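Local coordinates for protein 3,4-dihydroxybenzoate decarboxylase (Enterobacter cloacae, PDB 5NY5) that catalyses the decarboxylation of 3,4-dihydroxybenzoate and, in reverse, the regioselective para-carboxylation of catechols, using a prenylated flavin cofactor, at residues C173-D178 and D278-T283; P142-P147 and A286-P291; E266-P271 and K305-T310; F149-V154 and I316-V321. All coordinates share one frame; numbering follows the deposited sequence.

Contact 1: residues C173-D178 and D278-T283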
loop_
_atom_site.group_PDB
_atom_site.type_symbol
_atom_site.label_atom_id
_atom_site.label_comp_id
_atom_site.label_asym_id
_atom_site.label_seq_id
_atom_site.Cartn_x
_atom_site.Cartn_y
_atom_site.Cartn_z
ATOM N N CYS A 173 40.557 -13.014 -20.691
ATOM C CA CYS A 173 41.405 -11.831 -20.672
ATOM C C CYS A 173 42.860 -12.248 -20.839
ATOM O O CYS A 173 43.324 -13.178 -20.172
ATOM C CB CYS A 173 41.218 -11.053 -19.369
ATOM S SG CYS A 173 42.200 -9.545 -19.243
ATOM N N VAL A 174 43.572 -11.560 -21.727
ATOM C CA VAL A 174 44.973 -11.875 -21.978
ATOM C C VAL A 174 45.811 -11.369 -20.812
ATOM O O VAL A 174 45.767 -10.182 -20.468
ATOM C CB VAL A 174 45.443 -11.269 -23.305
ATOM C CG1 VAL A 174 46.924 -11.517 -23.507
ATOM C CG2 VAL A 174 44.639 -11.838 -24.460
ATOM N N GLN A 175 46.581 -12.266 -20.201
ATOM C CA GLN A 175 47.402 -11.937 -19.044
ATOM C C GLN A 175 48.891 -11.956 -19.350
ATOM O O GLN A 175 49.599 -10.995 -19.040
ATOM C CB GLN A 175 47.098 -12.906 -17.893
ATOM C CG GLN A 175 45.637 -12.937 -17.473
ATOM C CD GLN A 175 45.170 -11.631 -16.856
ATOM O OE1 GLN A 175 45.978 -10.788 -16.469
ATOM N NE2 GLN A 175 43.858 -11.461 -16.760
ATOM N N GLU A 176 49.386 -13.037 -19.949
ATOM C CA GLU A 176 50.802 -13.147 -20.272
ATOM C C GLU A 176 50.985 -13.582 -21.719
ATOM O O GLU A 176 50.009 -13.687 -22.468
ATOM C CB GLU A 176 51.494 -14.138 -19.333
ATOM C CG GLU A 176 51.299 -13.849 -17.855
ATOM C CD GLU A 176 52.037 -12.611 -17.396
ATOM O OE1 GLU A 176 52.927 -12.133 -18.128
ATOM O OE2 GLU A 176 51.727 -12.114 -16.293
ATOM N N ARG A 177 52.233 -13.837 -22.122
ATOM C CA ARG A 177 52.484 -14.361 -23.460
ATOM C C ARG A 177 51.887 -15.746 -23.653
ATOM O O ARG A 177 51.624 -16.143 -24.793
ATOM C CB ARG A 177 53.988 -14.406 -23.739
ATOM C CG ARG A 177 54.805 -15.027 -22.621
ATOM C CD ARG A 177 56.076 -15.679 -23.139
ATOM N NE ARG A 177 55.837 -17.042 -23.607
ATOM C CZ ARG A 177 56.798 -17.911 -23.902
ATOM N NH1 ARG A 177 56.488 -19.132 -24.316
ATOM N NH2 ARG A 177 58.069 -17.560 -23.778
ATOM N N ASP A 178 51.663 -16.491 -22.568
ATOM C CA ASP A 178 51.113 -17.835 -22.686
ATOM C C ASP A 178 50.049 -18.122 -21.634
ATOM O O ASP A 178 49.797 -19.293 -21.328
ATOM C CB ASP A 178 52.227 -18.882 -22.594
ATOM C CG ASP A 178 53.019 -18.780 -21.306
ATOM O OD1 ASP A 178 52.876 -17.768 -20.591
ATOM O OD2 ASP A 178 53.797 -19.712 -21.014
ATOM N N ASP A 278 42.438 -7.724 -13.358
ATOM C CA ASP A 278 43.097 -6.475 -13.721
ATOM C C ASP A 278 44.510 -6.374 -13.157
ATOM O O ASP A 278 44.956 -5.277 -12.805
ATOM C CB ASP A 278 42.258 -5.287 -13.256
ATOM C CG ASP A 278 42.113 -5.233 -11.748
ATOM O OD1 ASP A 278 42.188 -6.299 -11.101
ATOM O OD2 ASP A 278 41.930 -4.123 -11.207
ATOM N N GLN A 279 45.231 -7.496 -13.079
ATOM C CA GLN A 279 46.543 -7.480 -12.437
ATOM C C GLN A 279 47.523 -6.561 -13.157
ATOM O O GLN A 279 48.377 -5.943 -12.513
ATOM C CB GLN A 279 47.108 -8.897 -12.356
ATOM C CG GLN A 279 47.300 -9.574 -13.699
ATOM C CD GLN A 279 48.257 -10.744 -13.624
ATOM O OE1 GLN A 279 48.974 -10.910 -12.639
ATOM N NE2 GLN A 279 48.269 -11.568 -14.666
ATOM N N HIS A 280 47.418 -6.451 -14.481
ATOM C CA HIS A 280 48.343 -5.633 -15.251
ATOM C C HIS A 280 47.833 -4.221 -15.507
ATOM O O HIS A 280 48.618 -3.365 -15.928
ATOM C CB HIS A 280 48.658 -6.306 -16.593
ATOM C CG HIS A 280 49.381 -7.611 -16.462
ATOM N ND1 HIS A 280 50.701 -7.697 -16.074
ATOM C CD2 HIS A 280 48.970 -8.883 -16.677
ATOM C CE1 HIS A 280 51.069 -8.964 -16.050
ATOM N NE2 HIS A 280 50.038 -9.705 -16.411
ATOM N N THR A 281 46.552 -3.953 -15.264
ATOM C CA THR A 281 45.979 -2.640 -15.525
ATOM C C THR A 281 45.515 -1.910 -14.276
ATOM O O THR A 281 45.586 -0.681 -14.240
ATOM C CB THR A 281 44.797 -2.759 -16.492
ATOM O OG1 THR A 281 43.866 -3.724 -15.990
ATOM C CG2 THR A 281 45.280 -3.192 -17.866
ATOM N N ASN A 282 45.034 -2.636 -13.264
ATOM C CA ASN A 282 44.601 -2.054 -11.991
ATOM C C ASN A 282 43.492 -1.024 -12.176
ATOM O O ASN A 282 43.385 -0.067 -11.405
ATOM C CB ASN A 282 45.779 -1.435 -11.233
ATOM C CG ASN A 282 46.834 -2.456 -10.860
ATOM O OD1 ASN A 282 46.532 -3.631 -10.656
ATOM N ND2 ASN A 282 48.080 -2.011 -10.767
ATOM N N THR A 283 42.654 -1.206 -13.194
ATOM C CA THR A 283 41.512 -0.323 -13.389
ATOM C C THR A 283 40.343 -0.669 -12.479
ATOM O O THR A 283 39.319 0.020 -12.527
ATOM C CB THR A 283 41.045 -0.362 -14.848
ATOM O OG1 THR A 283 40.639 -1.691 -15.191
ATOM C CG2 THR A 283 42.159 0.080 -15.781
#
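Q175 and E176, where the chain leaves strand 165-174, meet Q279 and H280 of the loop before strand 285-288 through polar side-chain ends. The stronger bond is between amides: Q279 NE2 donates to Q175 OE1 at 3.0 Å, N-H...O angle 158°. The acceptor lies nearly in the plane of the Q279 amide, but the donor stands above the Q175 carbonyl plane, the two amides being turned 52° apart. A bend at chi2 (-66°) folds the Q175 chain so that its amide can reach the loop. Q175 NE2 is held separately, by S181 OG of strand 179-182 and by E277 O just before D278, so both ends of the amide are held and its flip is fixed.

The second bond pairs unlike groups and is weak. H280 NE2 gives to E176 OE2 at 2.9 Å; the oxygen sits at the edge of the ring, near its plane, while the carboxylate stands steeply to the imidazole. Q175 O is also near, 3.0 Å from H280 NE2, at an angle too poor for bonding.

Within the loop, D278 O accepts from both T281 N and N282 N. The chemistry implies a polar join between the end of strand 165-174 and this loop, with the Q175 side chain about 10 Å from that of R171, which binds prenylated FMN. The E176 carboxylate probably polarises the imidazole and may favour its protonation.

Contact 2: residues P142-P147 and A286-P291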
loop_
_atom_site.group_PDB
_atom_site.type_symbol
_atom_site.label_atom_id
_atom_site.label_comp_id
_atom_site.label_asym_id
_atom_site.label_seq_id
_atom_site.Cartn_x
_atom_site.Cartn_y
_atom_site.Cartn_z
ATOM N N PRO A 142 38.847 1.902 -22.508
ATOM C CA PRO A 142 40.174 2.133 -21.919
ATOM C C PRO A 142 40.313 1.658 -20.477
ATOM O O PRO A 142 41.449 1.542 -20.001
ATOM C CB PRO A 142 40.344 3.655 -22.020
ATOM C CG PRO A 142 39.455 4.054 -23.145
ATOM C CD PRO A 142 38.279 3.132 -23.087
ATOM N N ILE A 143 39.215 1.380 -19.772
ATOM C CA ILE A 143 39.284 0.945 -18.380
ATOM C C ILE A 143 39.084 -0.561 -18.236
ATOM O O ILE A 143 38.841 -1.045 -17.124
ATOM C CB ILE A 143 38.277 1.707 -17.505
ATOM C CG1 ILE A 143 36.847 1.312 -17.869
ATOM C CG2 ILE A 143 38.474 3.208 -17.645
ATOM C CD1 ILE A 143 35.801 1.891 -16.947
ATOM N N ASP A 144 39.177 -1.313 -19.329
ATOM C CA ASP A 144 39.057 -2.760 -19.250
ATOM C C ASP A 144 40.258 -3.360 -18.527
ATOM O O ASP A 144 41.332 -2.758 -18.440
ATOM C CB ASP A 144 38.933 -3.365 -20.649
ATOM C CG ASP A 144 37.567 -3.139 -21.264
ATOM O OD1 ASP A 144 36.783 -2.338 -20.710
ATOM O OD2 ASP A 144 37.276 -3.762 -22.307
ATOM N N ALA A 145 40.066 -4.570 -18.002
ATOM C CA ALA A 145 41.144 -5.254 -17.300
ATOM C C ALA A 145 42.295 -5.620 -18.225
ATOM O O ALA A 145 43.416 -5.821 -17.752
ATOM C CB ALA A 145 40.613 -6.513 -16.617
ATOM N N GLY A 146 42.039 -5.706 -19.526
ATOM C CA GLY A 146 43.039 -6.082 -20.493
ATOM C C GLY A 146 42.372 -6.525 -21.774
ATOM O O GLY A 146 41.143 -6.503 -21.892
ATOM N N PRO A 147 43.164 -6.918 -22.768
ATOM C CA PRO A 147 42.579 -7.445 -24.006
ATOM C C PRO A 147 41.715 -8.664 -23.723
ATOM O O PRO A 147 42.043 -9.499 -22.881
ATOM C CB PRO A 147 43.803 -7.794 -24.862
ATOM C CG PRO A 147 44.969 -7.777 -23.924
ATOM C CD PRO A 147 44.628 -6.810 -22.845
ATOM N N ALA A 286 36.548 -5.083 -15.033
ATOM C CA ALA A 286 36.824 -6.169 -15.960
ATOM C C ALA A 286 36.424 -5.769 -17.372
ATOM O O ALA A 286 37.280 -5.554 -18.235
ATOM C CB ALA A 286 36.083 -7.439 -15.539
HETATM N N MSE A 287 35.124 -5.645 -17.600
HETATM C CA MSE A 287 34.591 -5.429 -18.933
HETATM C C MSE A 287 33.191 -4.835 -18.855
HETATM O O MSE A 287 32.507 -4.999 -17.848
HETATM C CB MSE A 287 34.548 -6.751 -19.694
HETATM C CG MSE A 287 35.081 -6.701 -21.104
HETATM SE SE MSE A 287 34.481 -8.259 -22.090
HETATM C CE MSE A 287 32.824 -7.547 -22.823
ATOM N N PRO A 288 32.760 -4.145 -19.909
ATOM C CA PRO A 288 31.345 -3.776 -20.002
ATOM C C PRO A 288 30.469 -5.020 -19.978
ATOM O O PRO A 288 30.700 -5.979 -20.717
ATOM C CB PRO A 288 31.256 -3.046 -21.345
ATOM C CG PRO A 288 32.628 -2.537 -21.584
ATOM C CD PRO A 288 33.560 -3.547 -20.991
ATOM N N GLU A 289 29.462 -5.003 -19.113
ATOM C CA GLU A 289 28.539 -6.115 -18.974
ATOM C C GLU A 289 27.269 -5.854 -19.774
ATOM O O GLU A 289 27.026 -4.750 -20.264
ATOM C CB GLU A 289 28.208 -6.357 -17.499
ATOM C CG GLU A 289 29.421 -6.603 -16.616
ATOM C CD GLU A 289 30.113 -7.919 -16.915
ATOM O OE1 GLU A 289 31.275 -8.086 -16.492
ATOM O OE2 GLU A 289 29.498 -8.789 -17.566
ATOM N N PHE A 290 26.447 -6.895 -19.897
ATOM C CA PHE A 290 25.227 -6.767 -20.684
ATOM C C PHE A 290 24.224 -5.743 -20.146
ATOM O O PHE A 290 23.513 -5.150 -20.976
ATOM C CB PHE A 290 24.568 -8.148 -20.853
ATOM C CG PHE A 290 23.920 -8.684 -19.607
ATOM C CD1 PHE A 290 22.589 -8.419 -19.336
ATOM C CD2 PHE A 290 24.635 -9.468 -18.720
ATOM C CE1 PHE A 290 21.987 -8.911 -18.197
ATOM C CE2 PHE A 290 24.036 -9.966 -17.578
ATOM C CZ PHE A 290 22.711 -9.686 -17.318
ATOM N N PRO A 291 24.095 -5.484 -18.836
ATOM C CA PRO A 291 23.163 -4.426 -18.410
ATOM C C PRO A 291 23.563 -3.036 -18.875
ATOM O O PRO A 291 22.704 -2.148 -18.916
ATOM C CB PRO A 291 23.183 -4.530 -16.878
ATOM C CG PRO A 291 23.642 -5.898 -16.598
ATOM C CD PRO A 291 24.649 -6.182 -17.661
#
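A145 N donates to A286 O at 3.0 Å with a nearly straight N-H...O angle of 169°, and the same oxygen receives a CA-H...O contact from D144 CA at 3.5 Å, so one carbonyl of strand 285-288 receives both approaches from the loop 142-147. That strand belongs to a two-stranded antiparallel hairpin with 294-296 in the Rift-related domain of the UbiD fold; A286 and M287 are paired through their backbones with G295, and the loop meets the hairpin just ahead of strand 148-157.

A145 CB rests 3.8 Å from A286 O, beside the bond. The D144 carboxylate, with CG beside its own backbone N (chi1 -75°), reaches across to M287 and P288: OD2 approaches M287 CG at 3.9 Å, the two side chains meeting at a slant, and D144 crosses the proline ring at about a right angle. These are contacts of oxygen with carbon; the polar end is satisfied within its own loop, where OD2 takes a hydrogen bond from N140 N. P288 is also packed by A476 of a second subunit, so this buried patch lies close to an interface.

The selenomethionine M287 leads its chain away from the loop toward R171, a residue that binds prenylated FMN. R171 is further held by a salt bridge from E289. On the loop side, the approach to P288 is made by D144 OD1, which stands 3.5 Å from the ring carbon CD.

Contact 3: residues E266-P271 and K305-T310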
loop_
_atom_site.group_PDB
_atom_site.type_symbol
_atom_site.label_atom_id
_atom_site.label_comp_id
_atom_site.label_asym_id
_atom_site.label_seq_id
_atom_site.Cartn_x
_atom_site.Cartn_y
_atom_site.Cartn_z
ATOM N N GLU A 266 44.442 -23.932 -27.647
ATOM C CA GLU A 266 44.547 -25.155 -26.862
ATOM C C GLU A 266 45.332 -24.852 -25.594
ATOM O O GLU A 266 46.493 -24.435 -25.662
ATOM C CB GLU A 266 45.225 -26.266 -27.661
ATOM C CG GLU A 266 44.448 -26.724 -28.882
ATOM C CD GLU A 266 45.136 -27.856 -29.616
ATOM O OE1 GLU A 266 46.155 -28.367 -29.105
ATOM O OE2 GLU A 266 44.660 -28.236 -30.705
ATOM N N GLY A 267 44.700 -25.061 -24.442
ATOM C CA GLY A 267 45.339 -24.764 -23.180
ATOM C C GLY A 267 44.841 -25.678 -22.082
ATOM O O GLY A 267 44.029 -26.577 -22.307
ATOM N N GLU A 268 45.345 -25.430 -20.877
ATOM C CA GLU A 268 44.972 -26.192 -19.697
ATOM C C GLU A 268 44.713 -25.242 -18.539
ATOM O O GLU A 268 45.364 -24.202 -18.410
ATOM C CB GLU A 268 46.064 -27.199 -19.309
ATOM C CG GLU A 268 46.266 -28.314 -20.316
ATOM C CD GLU A 268 47.503 -29.138 -20.030
ATOM O OE1 GLU A 268 47.790 -30.071 -20.809
ATOM O OE2 GLU A 268 48.190 -28.852 -19.027
ATOM N N LEU A 269 43.749 -25.609 -17.701
ATOM C CA LEU A 269 43.452 -24.858 -16.486
ATOM C C LEU A 269 44.394 -25.326 -15.383
ATOM O O LEU A 269 44.293 -26.464 -14.912
ATOM C CB LEU A 269 41.991 -25.044 -16.091
ATOM C CG LEU A 269 40.969 -24.313 -16.964
ATOM C CD1 LEU A 269 39.652 -25.064 -17.006
ATOM C CD2 LEU A 269 40.755 -22.901 -16.448
ATOM N N LEU A 270 45.307 -24.456 -14.972
ATOM C CA LEU A 270 46.336 -24.843 -14.015
ATOM C C LEU A 270 45.756 -24.895 -12.606
ATOM O O LEU A 270 45.136 -23.924 -12.161
ATOM C CB LEU A 270 47.504 -23.870 -14.064
ATOM C CG LEU A 270 48.116 -23.624 -15.441
ATOM C CD1 LEU A 270 49.326 -22.715 -15.326
ATOM C CD2 LEU A 270 48.486 -24.942 -16.100
ATOM N N PRO A 271 45.940 -25.995 -11.879
ATOM C CA PRO A 271 45.361 -26.099 -10.537
ATOM C C PRO A 271 46.112 -25.248 -9.528
ATOM O O PRO A 271 47.315 -25.005 -9.650
ATOM C CB PRO A 271 45.495 -27.590 -10.203
ATOM C CG PRO A 271 45.873 -28.263 -11.488
ATOM C CD PRO A 271 46.600 -27.242 -12.290
ATOM N N LYS A 305 46.735 -21.941 -19.273
ATOM C CA LYS A 305 48.078 -21.960 -19.840
ATOM C C LYS A 305 47.975 -22.555 -21.238
ATOM O O LYS A 305 47.717 -23.752 -21.390
ATOM C CB LYS A 305 49.027 -22.771 -18.964
ATOM C CG LYS A 305 50.498 -22.626 -19.310
ATOM C CD LYS A 305 51.121 -21.443 -18.591
ATOM C CE LYS A 305 52.638 -21.505 -18.648
ATOM N NZ LYS A 305 53.279 -20.395 -17.892
ATOM N N VAL A 306 48.165 -21.718 -22.259
ATOM C CA VAL A 306 48.004 -22.181 -23.630
ATOM C C VAL A 306 49.186 -23.056 -24.018
ATOM O O VAL A 306 50.345 -22.749 -23.705
ATOM C CB VAL A 306 47.844 -20.988 -24.589
ATOM C CG1 VAL A 306 48.997 -20.022 -24.438
ATOM C CG2 VAL A 306 47.741 -21.469 -26.029
ATOM N N LYS A 307 48.894 -24.172 -24.683
ATOM C CA LYS A 307 49.926 -25.046 -25.222
ATOM C C LYS A 307 50.135 -24.857 -26.714
ATOM O O LYS A 307 51.265 -24.984 -27.192
ATOM C CB LYS A 307 49.579 -26.512 -24.944
ATOM C CG LYS A 307 49.488 -26.850 -23.468
ATOM C CD LYS A 307 50.781 -26.504 -22.753
ATOM C CE LYS A 307 50.682 -26.779 -21.264
ATOM N NZ LYS A 307 51.931 -26.403 -20.547
ATOM N N ALA A 308 49.075 -24.550 -27.456
ATOM C CA ALA A 308 49.188 -24.316 -28.885
ATOM C C ALA A 308 48.057 -23.406 -29.335
ATOM O O ALA A 308 46.948 -23.459 -28.799
ATOM C CB ALA A 308 49.154 -25.628 -29.676
ATOM N N VAL A 309 48.355 -22.564 -30.319
ATOM C CA VAL A 309 47.348 -21.769 -31.009
ATOM C C VAL A 309 47.222 -22.313 -32.423
ATOM O O VAL A 309 48.224 -22.660 -33.058
ATOM C CB VAL A 309 47.697 -20.269 -31.018
ATOM C CG1 VAL A 309 46.555 -19.462 -31.610
ATOM C CG2 VAL A 309 48.003 -19.796 -29.613
ATOM N N THR A 310 45.989 -22.391 -32.913
ATOM C CA THR A 310 45.683 -23.104 -34.143
ATOM C C THR A 310 44.667 -22.302 -34.940
ATOM O O THR A 310 43.603 -21.959 -34.419
ATOM C CB THR A 310 45.156 -24.509 -33.818
ATOM O OG1 THR A 310 46.260 -25.408 -33.653
ATOM C CG2 THR A 310 44.242 -25.024 -34.895
#
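K305 lies against L270, its CB 3.6 Å from L270 CD2 and almost as near to CD1. From there chi1 puts CG anti to the backbone N (-168°), at the limit of contact with L270 CD1, and a bend at chi2 (87°) carries CD past the same methyl at 3.9 Å. Beyond CD the chain runs straight and leaves L270, so that NZ ends in a salt bridge with E179 OE2; D178 is a long, weak second partner. The aliphatic half of the lysine thus packs on leucine while its charge is satisfied farther on.

The backbones beneath form an antiparallel ladder of strands 263-269 and 303-311 in the seven-stranded sheet of the Rift-related domain, interrupted by a classic beta bulge. K307 and A308 both face E266: E266 O accepts from K307 N at 2.6 Å and from A308 N at 3.1 Å. E266 N returns a bond to A308 O, and E268 and K305 exchange two more bonds. Between these lies the non-hydrogen-bonded pair G267 and V306, whose CA atoms are just 3.7 Å apart; G267 CA also lies 3.1 Å from K305 O. V306 CG2 meanwhile touches E266 O.

The bulge turns K307 beside E268, with E268 OE2 3.9 Å from K307 CE and 4.7 Å from NZ, near but not paired. E266 sends its carboxylate to A252 N and V251 N.

Contact 4: residues F149-V154 and I316-V321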
loop_
_atom_site.group_PDB
_atom_site.type_symbol
_atom_site.label_atom_id
_atom_site.label_comp_id
_atom_site.label_asym_id
_atom_site.label_seq_id
_atom_site.Cartn_x
_atom_site.Cartn_y
_atom_site.Cartn_z
ATOM N N PHE A 149 39.000 -11.806 -25.291
ATOM C CA PHE A 149 38.241 -12.602 -26.246
ATOM C C PHE A 149 36.864 -12.838 -25.643
ATOM O O PHE A 149 36.759 -13.299 -24.503
ATOM C CB PHE A 149 38.922 -13.941 -26.542
ATOM C CG PHE A 149 40.315 -13.814 -27.088
ATOM C CD1 PHE A 149 40.526 -13.504 -28.420
ATOM C CD2 PHE A 149 41.414 -14.028 -26.275
ATOM C CE1 PHE A 149 41.806 -13.393 -28.923
ATOM C CE2 PHE A 149 42.695 -13.919 -26.773
ATOM C CZ PHE A 149 42.891 -13.602 -28.099
ATOM N N CYS A 150 35.814 -12.519 -26.395
ATOM C CA CYS A 150 34.468 -12.537 -25.847
ATOM C C CYS A 150 33.571 -13.620 -26.425
ATOM O O CYS A 150 32.458 -13.805 -25.923
ATOM C CB CYS A 150 33.800 -11.170 -26.048
ATOM S SG CYS A 150 34.652 -9.823 -25.209
ATOM N N LEU A 151 34.012 -14.336 -27.452
ATOM C CA LEU A 151 33.210 -15.383 -28.076
ATOM C C LEU A 151 34.023 -16.662 -28.213
ATOM O O LEU A 151 34.121 -17.265 -29.284
ATOM C CB LEU A 151 32.670 -14.917 -29.425
ATOM C CG LEU A 151 31.631 -13.797 -29.351
ATOM C CD1 LEU A 151 31.237 -13.321 -30.739
ATOM C CD2 LEU A 151 30.409 -14.264 -28.575
ATOM N N GLY A 152 34.624 -17.093 -27.109
ATOM C CA GLY A 152 35.355 -18.341 -27.092
ATOM C C GLY A 152 34.472 -19.521 -26.744
ATOM O O GLY A 152 34.030 -19.658 -25.600
ATOM N N LEU A 153 34.193 -20.371 -27.729
ATOM C CA LEU A 153 33.432 -21.594 -27.497
ATOM C C LEU A 153 34.374 -22.637 -26.912
ATOM O O LEU A 153 35.269 -23.132 -27.606
ATOM C CB LEU A 153 32.798 -22.087 -28.794
ATOM C CG LEU A 153 31.917 -23.328 -28.661
ATOM C CD1 LEU A 153 30.572 -22.970 -28.059
ATOM C CD2 LEU A 153 31.740 -24.012 -29.999
ATOM N N VAL A 154 34.181 -22.974 -25.642
ATOM C CA VAL A 154 35.100 -23.834 -24.906
ATOM C C VAL A 154 34.555 -25.253 -24.886
ATOM O O VAL A 154 33.398 -25.479 -24.509
ATOM C CB VAL A 154 35.323 -23.312 -23.477
ATOM C CG1 VAL A 154 36.245 -24.247 -22.717
ATOM C CG2 VAL A 154 35.899 -21.909 -23.513
ATOM N N ILE A 316 40.246 -15.157 -39.362
ATOM C CA ILE A 316 39.406 -14.060 -38.904
ATOM C C ILE A 316 39.264 -14.148 -37.392
ATOM O O ILE A 316 38.950 -15.213 -36.849
ATOM C CB ILE A 316 38.033 -14.108 -39.591
ATOM C CG1 ILE A 316 38.188 -13.972 -41.106
ATOM C CG2 ILE A 316 37.125 -13.030 -39.040
ATOM C CD1 ILE A 316 36.921 -14.268 -41.871
ATOM N N LEU A 317 39.503 -13.036 -36.706
ATOM C CA LEU A 317 39.280 -12.951 -35.266
ATOM C C LEU A 317 37.883 -12.391 -35.027
ATOM O O LEU A 317 37.614 -11.227 -35.337
ATOM C CB LEU A 317 40.346 -12.085 -34.599
ATOM C CG LEU A 317 40.236 -11.960 -33.079
ATOM C CD1 LEU A 317 40.134 -13.332 -32.442
ATOM C CD2 LEU A 317 41.424 -11.202 -32.514
ATOM N N GLN A 318 36.992 -13.218 -34.489
ATOM C CA GLN A 318 35.616 -12.825 -34.216
ATOM C C GLN A 318 35.435 -12.537 -32.732
ATOM O O GLN A 318 35.876 -13.317 -31.884
ATOM C CB GLN A 318 34.633 -13.911 -34.657
ATOM C CG GLN A 318 33.182 -13.583 -34.362
ATOM C CD GLN A 318 32.227 -14.652 -34.851
ATOM O OE1 GLN A 318 32.634 -15.768 -35.164
ATOM N NE2 GLN A 318 30.948 -14.311 -34.924
ATOM N N THR A 319 34.787 -11.417 -32.428
ATOM C CA THR A 319 34.428 -11.055 -31.065
ATOM C C THR A 319 33.180 -10.180 -31.131
ATOM O O THR A 319 32.534 -10.075 -32.178
ATOM C CB THR A 319 35.601 -10.367 -30.354
ATOM O OG1 THR A 319 35.278 -10.166 -28.973
ATOM C CG2 THR A 319 35.911 -9.026 -31.001
ATOM N N LEU A 320 32.825 -9.560 -30.009
ATOM C CA LEU A 320 31.664 -8.687 -29.949
ATOM C C LEU A 320 32.069 -7.340 -29.369
ATOM O O LEU A 320 33.170 -7.167 -28.842
ATOM C CB LEU A 320 30.524 -9.312 -29.127
ATOM C CG LEU A 320 30.799 -9.907 -27.742
ATOM C CD1 LEU A 320 31.043 -8.841 -26.686
ATOM C CD2 LEU A 320 29.653 -10.812 -27.321
ATOM N N VAL A 321 31.152 -6.383 -29.470
ATOM C CA VAL A 321 31.318 -5.049 -28.906
ATOM C C VAL A 321 30.040 -4.694 -28.161
ATOM O O VAL A 321 28.938 -4.904 -28.678
ATOM C CB VAL A 321 31.620 -3.999 -29.992
ATOM C CG1 VAL A 321 31.601 -2.599 -29.407
ATOM C CG2 VAL A 321 32.965 -4.280 -30.647
#
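L320 has both torsions folded, chi1 49° with CG between the backbone N and the carbonyl carbon and chi2 73°, and this spreads its two methyls over neighbouring residues: CD1 reaches C150 CB and CD2 reaches L151 CD2, each at 3.7 Å. L151 answers with CG beside its own backbone N, thrusting its other methyl, CD1, onto the backbone of T319 (3.7 Å to T319 C) and against the CG of the extended Q318. C150 CB meets T319 OG1 at 3.4 Å, a carbon-to-oxygen contact; the hydroxyl is placed there by its position anti to the backbone N.

At the other end, L317 CD1 comes up to the rim of the F149 ring, close to the ring plane and 3.9 Å from CE1, the two side chains crossing at about a right angle. The strands themselves pass at 105°, with axes 6.1 Å apart, and are not paired as sheet neighbours. They belong to different sheets: 148-157 to the antiparallel sheet of the Rift-related domain, and 316-319, as an edge strand within this chain, to a mixed sheet with strands 22-25, 57-60 and 70-73. Helix 324-346 closes over the seam, with E326 against both L151 and L320.

The C150 side chain is about 5 Å from that of R171, and the L151 side chain about 5 Å from that of I169, both residues that bind prenylated FMN. With the touching side chains all buried and mostly apolar, the junction is probably held by close packing and burial of apolar surface, the two segments sharing no hydrogen bonds.

In the fold
From the N terminus, 142-147 opens contact 2, 149-154 opens contact 4, 173-178 opens contact 1 and 266-271 opens contact 3. The loops then close in the order 1, 2, 3, 4, at 278-283, 286-291, 305-310 and 316-321. Contact 1 is nested within contacts 2 and 4, and contact 3 within contact 4; contact 3 crosses contacts 1 and 2, and contact 2 crosses contact 4. Contacts 1, 3 and 4 share the seven-stranded sheet, contact 2 adds the 285-288 hairpin, and contact 4 reaches the sheet holding strand 70-73. T283 OG1 to I143 O (2.7 Å) joins contacts 1 and 2, and M287 SE packs on C150 SG between contacts 2 and 4.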